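Local coordinates for protein Ves (Pseudomonas fluorescens, PDB 5V00) that is of unknown biochemical function but is a two-cupin HutD protein involved in histidine utilization, at residues Q143-L157 with I178-Q191. Numbering follows the deposited sequence.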
loop_
_atom_site.group_PDB
_atom_site.type_symbol
_atom_site.label_atom_id
_atom_site.label_comp_id
_atom_site.label_asym_id
_atom_site.label_seq_id
_atom_site.Cartn_x
_atom_site.Cartn_y
_atom_site.Cartn_z
ATOM N N GLN B 143 3.269 17.580 -2.218
ATOM C CA GLN B 143 3.524 16.451 -3.101
ATOM C C GLN B 143 2.660 15.238 -2.785
ATOM O O GLN B 143 2.249 14.492 -3.729
ATOM C CB GLN B 143 4.963 15.982 -2.963
ATOM C CG GLN B 143 6.040 16.888 -3.429
ATOM C CD GLN B 143 7.443 16.349 -2.907
ATOM O OE1 GLN B 143 7.613 15.335 -2.038
ATOM N NE2 GLN B 143 8.462 17.024 -3.427
ATOM N N THR B 144 2.393 15.023 -1.504
ATOM C CA THR B 144 1.534 13.908 -1.080
ATOM C C THR B 144 0.421 14.427 -0.182
ATOM O O THR B 144 0.643 15.225 0.710
ATOM C CB THR B 144 2.355 12.877 -0.296
ATOM O OG1 THR B 144 3.372 12.372 -1.151
ATOM C CG2 THR B 144 1.502 11.726 0.208
ATOM N N VAL B 145 -0.767 14.020 -0.489
ATOM C CA VAL B 145 -1.949 14.346 0.292
ATOM C C VAL B 145 -2.630 13.086 0.721
ATOM O O VAL B 145 -2.924 12.201 -0.111
ATOM C CB VAL B 145 -2.961 15.286 -0.468
ATOM C CG1 VAL B 145 -4.137 15.590 0.466
ATOM C CG2 VAL B 145 -2.274 16.544 -0.929
ATOM N N LEU B 146 -2.978 12.985 2.006
ATOM C CA LEU B 146 -3.550 11.797 2.576
ATOM C C LEU B 146 -4.889 12.183 3.233
ATOM O O LEU B 146 -4.975 13.259 3.920
ATOM C CB LEU B 146 -2.641 11.142 3.646
ATOM C CG LEU B 146 -1.299 10.730 3.068
ATOM C CD1 LEU B 146 -0.305 10.698 4.244
ATOM C CD2 LEU B 146 -1.451 9.320 2.515
ATOM N N VAL B 147 -5.886 11.371 3.045
ATOM C CA VAL B 147 -7.225 11.553 3.637
ATOM C C VAL B 147 -7.608 10.284 4.338
ATOM O O VAL B 147 -7.905 9.291 3.701
ATOM C CB VAL B 147 -8.324 11.974 2.623
ATOM C CG1 VAL B 147 -9.631 12.226 3.298
ATOM C CG2 VAL B 147 -7.923 13.217 1.857
ATOM N N PHE B 148 -7.673 10.323 5.682
ATOM C CA PHE B 148 -7.959 9.136 6.506
ATOM C C PHE B 148 -9.329 9.273 7.130
ATOM O O PHE B 148 -9.581 10.215 7.893
ATOM C CB PHE B 148 -6.914 9.026 7.620
ATOM C CG PHE B 148 -7.139 7.892 8.583
ATOM C CD1 PHE B 148 -6.809 6.593 8.221
ATOM C CD2 PHE B 148 -7.647 8.127 9.854
ATOM C CE1 PHE B 148 -7.044 5.544 9.067
ATOM C CE2 PHE B 148 -7.943 7.099 10.697
ATOM C CZ PHE B 148 -7.558 5.791 10.362
ATOM N N SER B 149 -10.244 8.382 6.785
ATOM C CA SER B 149 -11.634 8.409 7.233
ATOM C C SER B 149 -11.889 7.850 8.634
ATOM O O SER B 149 -11.350 6.766 8.952
ATOM C CB SER B 149 -12.495 7.589 6.254
ATOM O OG SER B 149 -13.807 7.469 6.735
ATOM N N VAL B 150 -12.721 8.537 9.428
ATOM C CA VAL B 150 -13.239 7.956 10.649
ATOM C C VAL B 150 -14.758 7.925 10.585
ATOM O O VAL B 150 -15.417 8.085 11.597
ATOM C CB VAL B 150 -12.673 8.636 11.927
ATOM C CG1 VAL B 150 -11.159 8.424 12.051
ATOM C CG2 VAL B 150 -13.010 10.102 11.960
ATOM N N ALA B 151 -15.309 7.762 9.386
ATOM C CA ALA B 151 -16.773 7.788 9.208
ATOM C C ALA B 151 -17.182 6.717 8.243
ATOM O O ALA B 151 -16.341 6.179 7.478
ATOM C CB ALA B 151 -17.247 9.124 8.698
ATOM N N ASP B 152 -18.485 6.407 8.232
ATOM C CA ASP B 152 -18.926 5.392 7.277
ATOM C C ASP B 152 -18.716 5.767 5.821
ATOM O O ASP B 152 -18.550 4.903 4.951
ATOM C CB ASP B 152 -20.409 5.093 7.476
ATOM C CG ASP B 152 -20.685 4.289 8.732
ATOM O OD1 ASP B 152 -19.810 3.672 9.319
ATOM O OD2 ASP B 152 -21.851 4.275 9.117
ATOM N N GLU B 153 -18.788 7.062 5.514
ATOM C CA GLU B 153 -18.582 7.519 4.159
ATOM C C GLU B 153 -17.922 8.923 4.128
ATOM O O GLU B 153 -18.537 9.924 4.481
ATOM C CB GLU B 153 -19.889 7.577 3.389
ATOM C CG GLU B 153 -19.703 7.865 1.937
ATOM C CD GLU B 153 -20.982 7.805 1.116
ATOM O OE1 GLU B 153 -21.578 8.858 0.911
ATOM O OE2 GLU B 153 -21.348 6.712 0.705
ATOM N N VAL B 154 -16.663 8.972 3.755
ATOM C CA VAL B 154 -16.004 10.249 3.434
ATOM C C VAL B 154 -15.833 10.270 1.901
ATOM O O VAL B 154 -15.316 9.301 1.256
ATOM C CB VAL B 154 -14.654 10.299 4.118
ATOM C CG1 VAL B 154 -13.842 11.457 3.572
ATOM C CG2 VAL B 154 -14.871 10.392 5.633
ATOM N N LYS B 155 -16.346 11.317 1.282
ATOM C CA LYS B 155 -16.247 11.518 -0.163
ATOM C C LYS B 155 -15.119 12.429 -0.525
ATOM O O LYS B 155 -15.030 13.527 0.019
ATOM C CB LYS B 155 -17.556 12.138 -0.687
ATOM C CG LYS B 155 -18.803 11.266 -0.462
ATOM C CD LYS B 155 -20.076 11.990 -0.911
ATOM C CE LYS B 155 -20.493 11.647 -2.284
ATOM N NZ LYS B 155 -21.338 12.745 -2.885
ATOM N N VAL B 156 -14.267 11.995 -1.438
ATOM C CA VAL B 156 -13.104 12.751 -1.826
ATOM C C VAL B 156 -12.602 12.231 -3.157
ATOM O O VAL B 156 -12.400 11.012 -3.343
ATOM C CB VAL B 156 -11.986 12.750 -0.767
ATOM C CG1 VAL B 156 -11.661 11.324 -0.298
ATOM C CG2 VAL B 156 -10.766 13.517 -1.246
ATOM N N LEU B 157 -12.458 13.151 -4.106
ATOM C CA LEU B 157 -11.897 12.860 -5.427
ATOM C C LEU B 157 -12.583 11.717 -6.135
ATOM O O LEU B 157 -11.942 10.914 -6.779
ATOM C CB LEU B 157 -10.402 12.668 -5.329
ATOM C CG LEU B 157 -9.582 13.917 -5.045
ATOM C CD1 LEU B 157 -8.194 13.681 -4.544
ATOM C CD2 LEU B 157 -9.602 14.874 -6.252
ATOM N N ILE B 178 -9.046 20.273 -3.871
ATOM C CA ILE B 178 -9.591 19.042 -3.296
ATOM C C ILE B 178 -10.774 19.401 -2.404
ATOM O O ILE B 178 -10.678 20.164 -1.470
ATOM C CB ILE B 178 -8.530 18.217 -2.498
ATOM C CG1 ILE B 178 -7.395 17.818 -3.434
ATOM C CG2 ILE B 178 -9.226 17.020 -1.859
ATOM C CD1 ILE B 178 -6.237 17.163 -2.718
ATOM N N SER B 179 -11.927 18.785 -2.703
ATOM C CA SER B 179 -13.074 18.869 -1.833
ATOM C C SER B 179 -13.227 17.575 -1.074
ATOM O O SER B 179 -13.040 16.480 -1.648
ATOM C CB SER B 179 -14.340 19.107 -2.669
ATOM O OG SER B 179 -14.333 20.413 -3.338
ATOM N N VAL B 180 -13.612 17.660 0.199
ATOM C CA VAL B 180 -13.820 16.493 1.006
ATOM C C VAL B 180 -15.108 16.646 1.795
ATOM O O VAL B 180 -15.399 17.736 2.268
ATOM C CB VAL B 180 -12.680 16.296 2.024
ATOM C CG1 VAL B 180 -12.859 15.034 2.792
ATOM C CG2 VAL B 180 -11.352 16.289 1.344
ATOM N N THR B 181 -15.894 15.579 1.925
ATOM C CA THR B 181 -17.091 15.604 2.784
ATOM C C THR B 181 -17.036 14.485 3.758
ATOM O O THR B 181 -16.828 13.298 3.353
ATOM C CB THR B 181 -18.400 15.495 1.918
ATOM O OG1 THR B 181 -18.462 16.631 1.022
ATOM C CG2 THR B 181 -19.601 15.472 2.830
ATOM N N GLY B 182 -17.117 14.820 5.035
ATOM C CA GLY B 182 -17.154 13.872 6.167
ATOM C C GLY B 182 -16.017 13.928 7.154
ATOM O O GLY B 182 -15.063 14.687 6.967
ATOM N N ARG B 183 -16.085 13.136 8.201
ATOM C CA ARG B 183 -15.149 13.238 9.284
ATOM C C ARG B 183 -13.863 12.487 8.965
ATOM O O ARG B 183 -13.900 11.227 8.757
ATOM C CB ARG B 183 -15.757 12.708 10.549
ATOM C CG ARG B 183 -14.934 12.957 11.808
ATOM C CD ARG B 183 -15.410 14.179 12.497
ATOM N NE ARG B 183 -14.853 14.532 13.824
ATOM C CZ ARG B 183 -13.783 15.375 14.043
ATOM N NH1 ARG B 183 -12.972 15.926 13.068
ATOM N NH2 ARG B 183 -13.453 15.642 15.311
ATOM N N CYS B 184 -12.763 13.180 8.905
ATOM C CA CYS B 184 -11.509 12.590 8.460
ATOM C C CYS B 184 -10.321 13.443 8.881
ATOM O O CYS B 184 -10.476 14.580 9.365
ATOM C CB CYS B 184 -11.539 12.451 6.933
ATOM S SG CYS B 184 -11.600 14.032 6.026
ATOM N N CYS B 185 -9.124 12.915 8.692
ATOM C CA CYS B 185 -7.882 13.600 8.937
ATOM C C CYS B 185 -7.178 13.890 7.617
ATOM O O CYS B 185 -7.074 13.000 6.736
ATOM C CB CYS B 185 -6.959 12.794 9.864
ATOM S SG CYS B 185 -5.481 13.696 10.402
ATOM N N LEU B 186 -6.807 15.121 7.421
ATOM C CA LEU B 186 -6.098 15.613 6.233
ATOM C C LEU B 186 -4.618 15.742 6.539
ATOM O O LEU B 186 -4.240 16.489 7.447
ATOM C CB LEU B 186 -6.614 16.996 5.779
ATOM C CG LEU B 186 -8.101 17.084 5.470
ATOM C CD1 LEU B 186 -8.432 18.503 5.113
ATOM C CD2 LEU B 186 -8.592 16.075 4.439
ATOM N N ILE B 187 -3.739 15.027 5.835
ATOM C CA ILE B 187 -2.306 15.145 6.010
ATOM C C ILE B 187 -1.640 15.528 4.697
ATOM O O ILE B 187 -1.998 14.981 3.632
ATOM C CB ILE B 187 -1.699 13.864 6.575
ATOM C CG1 ILE B 187 -2.291 13.592 7.977
ATOM C CG2 ILE B 187 -0.206 13.845 6.573
ATOM C CD1 ILE B 187 -1.948 12.265 8.550
ATOM N N GLU B 188 -0.676 16.410 4.737
ATOM C CA GLU B 188 0.035 16.818 3.592
ATOM C C GLU B 188 1.557 16.737 3.871
ATOM O O GLU B 188 2.045 17.187 4.918
ATOM C CB GLU B 188 -0.294 18.219 3.182
ATOM C CG GLU B 188 -1.736 18.412 2.792
ATOM C CD GLU B 188 -2.080 19.876 2.364
ATOM O OE1 GLU B 188 -1.213 20.680 2.049
ATOM O OE2 GLU B 188 -3.212 20.149 2.352
ATOM N N LEU B 189 2.271 16.151 2.948
ATOM C CA LEU B 189 3.717 15.902 3.117
ATOM C C LEU B 189 4.438 16.270 1.852
ATOM O O LEU B 189 4.004 15.899 0.740
ATOM C CB LEU B 189 3.947 14.458 3.498
ATOM C CG LEU B 189 3.379 14.027 4.856
ATOM C CD1 LEU B 189 3.033 12.610 4.829
ATOM C CD2 LEU B 189 4.507 14.246 5.884
ATOM N N THR B 190 5.562 16.936 2.011
ATOM C CA THR B 190 6.434 17.368 0.886
ATOM C C THR B 190 7.916 17.218 1.260
ATOM O O THR B 190 8.343 17.699 2.300
ATOM C CB THR B 190 6.133 18.821 0.525
ATOM O OG1 THR B 190 4.769 18.919 0.102
ATOM C CG2 THR B 190 7.024 19.311 -0.546
ATOM N N GLN B 191 8.686 16.586 0.375
ATOM C CA GLN B 191 10.112 16.424 0.563
ATOM C C GLN B 191 10.763 17.774 0.607
ATOM O O GLN B 191 10.365 18.733 -0.083
ATOM C CB GLN B 191 10.714 15.680 -0.617
ATOM C CG GLN B 191 10.649 14.230 -0.484
ATOM C CD GLN B 191 11.597 13.550 -1.483
ATOM O OE1 GLN B 191 12.644 13.024 -1.113
ATOM N NE2 GLN B 191 11.258 13.654 -2.742
HETATM O O HOH W 1 5.938 13.806 -0.481
HETATM O O HOH W 2 -19.658 12.128 3.475
HETATM O O HOH W 3 -12.861 15.985 -4.299
#
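Two antiparallel strand pairs, one in each sheet of a cupin beta-sandwich, make up this contact: 144-149 runs against 184-191 in one sheet, and 154-156 against 178-181 in the other. In the first pair T144, L146 and F148 exchange backbone bonds both ways with L189, I187 and C185, and V150 N continues the pairing to R183 O (3.0 Å). K155 and T181 form the matching hydrogen-bonded pair of the second sheet. Where the chain turns between sheets, G182 has backbone angles (117°/176°) that call for glycine, and V154 CG2 rests 3.4 Å from R183 O. Between the sheets, V147 lays CG1 on C184 SG (3.8 Å) and CG2 alongside L186 CD2, V145 CG1 meets I178 CD1 tip to tip, and V154 CG1 touches V180 CG1 (3.8 Å). On the opposite face L146 CD1 fits against both I187 CG2 and L189 CD1. At the Q143/Q191 end of the pair, Q143, extended beyond CG (chi2 168°), carries OE1 to Q191 N (2.9 Å); the N-H points almost straight at the oxygen but comes from above the amide plane. A water donates to that OE1 and to L189 O, and Q143 N reaches T190 OG1 (3.1 Å). Replacing Q143 by alanine removes OE1, and is likely to leave Q191 N without its acceptor and the bridging water with one partner fewer. Strand 166-170 flanks 144-149 and strand 125-132 borders 184-191, while W47, L49 and I51 of strand 47-54 cover the face bearing L146, F148, I187 and L189.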